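Side-chain contact in uncharacterized protein (Bacteroides fragilis, PDB 4FR9), which is of unknown function but has a fold resembling beta-lactamase inhibitor protein (BLIP) and belongs to the PepSY-like group of families: residues A[77-80]-A[81-85]. Residues are numbered along the deposited sequence; the frame is centred on the assembly and turned at random. Where two conformers were deposited one is given.
Sequences VLTA and FMESS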
ATOM      1  N   VAL A  77       6.687 -14.675  -4.931  1.00 15.43           N
ATOM      2  CA  VAL A  77       6.602 -13.365  -5.569  1.00 15.12           C
ATOM      3  C   VAL A  77       7.971 -12.947  -6.082  1.00 14.37           C
ATOM      4  O   VAL A  77       8.101 -12.457  -7.198  1.00 15.16           O
ATOM      5  CB  VAL A  77       5.983 -12.322  -4.658  1.00 15.67           C
ATOM      6  CG1 VAL A  77       5.897 -10.963  -5.352  1.00 17.73           C
ATOM      7  CG2 VAL A  77       4.587 -12.771  -4.231  1.00 17.91           C
ATOM      8  N   LEU A  78       9.011 -13.120  -5.254  1.00 14.69           N
ATOM      9  CA  LEU A  78      10.368 -12.820  -5.727  1.00 14.70           C
ATOM     10  C   LEU A  78      10.689 -13.649  -6.975  1.00 14.30           C
ATOM     11  O   LEU A  78      11.219 -13.123  -7.945  1.00 15.32           O
ATOM     12  CB  LEU A  78      11.377 -13.093  -4.613  1.00 15.14           C
ATOM     13  CG  LEU A  78      12.851 -12.859  -5.031  1.00 16.27           C
ATOM     14  CD1 LEU A  78      13.104 -11.435  -5.443  1.00 17.41           C
ATOM     15  CD2 LEU A  78      13.784 -13.341  -3.877  1.00 19.09           C
ATOM     16  N   THR A  79      10.360 -14.938  -6.936  1.00 14.61           N
ATOM     17  CA  THR A  79      10.595 -15.815  -8.076  1.00 15.93           C
ATOM     18  C   THR A  79       9.856 -15.293  -9.309  1.00 16.06           C
ATOM     19  O   THR A  79      10.451 -15.187 -10.376  1.00 16.48           O
ATOM     20  CB  THR A  79      10.177 -17.267  -7.758  1.00 16.75           C
ATOM     21  OG1 THR A  79      10.993 -17.786  -6.712  1.00 18.15           O
ATOM     22  CG2 THR A  79      10.261 -18.167  -8.987  1.00 20.54           C
ATOM     23  N   ALA A  80       8.586 -14.949  -9.143  1.00 15.50           N
ATOM     24  CA  ALA A  80       7.806 -14.456 -10.281  1.00 15.92           C
ATOM     25  C   ALA A  80       8.423 -13.191 -10.865  1.00 15.64           C
ATOM     26  O   ALA A  80       8.492 -13.004 -12.077  1.00 17.02           O
ATOM     27  CB  ALA A  80       6.367 -14.206  -9.859  1.00 17.85           C
ATOM     28  N   PHE A  81       8.868 -12.274 -10.013  1.00 15.08           N
ATOM     29  CA  PHE A  81       9.480 -11.044 -10.518  1.00 15.33           C
ATOM     30  C   PHE A  81      10.740 -11.381 -11.300  1.00 15.70           C
ATOM     31  O   PHE A  81      10.967 -10.864 -12.396  1.00 16.67           O
ATOM     32  CB  PHE A  81       9.796 -10.072  -9.381  1.00 15.63           C
ATOM     33  CG  PHE A  81      10.554  -8.870  -9.863  1.00 15.92           C
ATOM     34  CD1 PHE A  81       9.942  -7.949 -10.709  1.00 17.09           C
ATOM     35  CD2 PHE A  81      11.896  -8.723  -9.620  1.00 18.15           C
ATOM     36  CE1 PHE A  81      10.636  -6.919 -11.252  1.00 18.82           C
ATOM     37  CE2 PHE A  81      12.585  -7.678 -10.130  1.00 19.69           C
ATOM     38  CZ  PHE A  81      11.983  -6.787 -10.967  1.00 19.10           C
HETATM   39  N   MSE A  82      11.587 -12.240 -10.733  1.00 15.58           N
HETATM   40  CA  MSE A  82      12.850 -12.551 -11.382  0.67 16.32           C
HETATM   41  C   MSE A  82      12.706 -13.368 -12.665  1.00 17.79           C
HETATM   42  O   MSE A  82      13.616 -13.369 -13.494  1.00 19.66           O
HETATM   43  CB  MSE A  82      13.773 -13.234 -10.395  0.67 17.27           C
HETATM   44  CG  MSE A  82      14.221 -12.325  -9.305  0.67 16.64           C
HETATM   45 SE   MSE A  82      15.631 -13.096  -8.237  0.50 17.99          SE
HETATM   46  CE  MSE A  82      17.069 -12.942  -9.502  0.67 21.88           C
ATOM     47  N   GLU A  83      11.564 -14.039 -12.836  1.00 18.41           N
ATOM     48  CA  GLU A  83      11.225 -14.753 -14.082  1.00 19.66           C
ATOM     49  C   GLU A  83      10.593 -13.827 -15.129  1.00 21.81           C
ATOM     50  O   GLU A  83      10.446 -14.227 -16.293  1.00 26.43           O
ATOM     51  CB  GLU A  83      10.240 -15.895 -13.774  1.00 19.60           C
ATOM     52  CG  GLU A  83      10.809 -17.065 -13.016  1.00 19.94           C
ATOM     53  CD  GLU A  83       9.731 -18.086 -12.622  1.00 22.70           C
ATOM     54  OE1 GLU A  83       8.545 -17.749 -12.685  1.00 28.55           O
ATOM     55  OE2 GLU A  83      10.053 -19.200 -12.128  1.00 26.50           O
ATOM     56  N   SER A  84      10.127 -12.657 -14.721  1.00 20.20           N
ATOM     57  CA  SER A  84       9.305 -11.788 -15.566  1.00 21.45           C
ATOM     58  C   SER A  84      10.125 -11.059 -16.605  1.00 21.79           C
ATOM     59  O   SER A  84      11.351 -10.975 -16.530  1.00 22.48           O
ATOM     60  CB  SER A  84       8.556 -10.759 -14.728  1.00 20.77           C
ATOM     61  OG  SER A  84       9.382  -9.674 -14.340  1.00 19.69           O
ATOM     62  N   SER A  85       9.408 -10.461 -17.571  1.00 25.42           N
ATOM     63  CA  SER A  85       9.972  -9.612 -18.619  0.50 26.24           C
ATOM     64  C   SER A  85      10.627  -8.351 -18.068  1.00 25.58           C
ATOM     65  O   SER A  85      11.336  -7.645 -18.785  1.00 28.56           O
ATOM     66  CB  SER A  85       8.856  -9.175 -19.595  0.50 26.51           C
ATOM     67  OG  SER A  85       8.082 -10.271 -20.069  0.50 29.16           O
TER
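Glu83 folds back along Thr79 one turn earlier in the alpha-helix 75-83, its chain running alongside the threonine's. With CG anti to its carbonyl carbon (chi1 -71°), Glu83 sends its chain over the preceding turn. Its CB lies 3.5 Å from Thr79 O. CG comes closer to that same oxygen, at 3.3 Å. Glu83 CD is 3.7 Å from Thr79 CG2, and OE1 stays 3.9 Å from Thr79 O. At the tip OE2 meets Thr79 CG2 at 3.3 Å, a van der Waals contact of a carboxylate oxygen with a methyl, while Thr79 OG1 is hydrogen-bonded to the carbonyl of Pro75. The backbone beneath is alpha-helical: Phe81 N reaches Val77 O at 2.9 Å with an N-H...O angle of 163°, whereas Glu83 N bonds Thr79 O at 140° and shares its N-H weakly with Ala80 O. Selenomethionine Met82, in the conformer given, places SE 4.1 Å from Leu78 CD1, an apolar contact. Buried Val77 and Phe81 face the antiparallel sheet, Val77 resting on Phe107 and Phe121, Phe81 on Val109, Val111 and Leu119. Phe81 O accepts two bonds from Ser84, from its N and its OG, the hydroxyl 2.8 Å away.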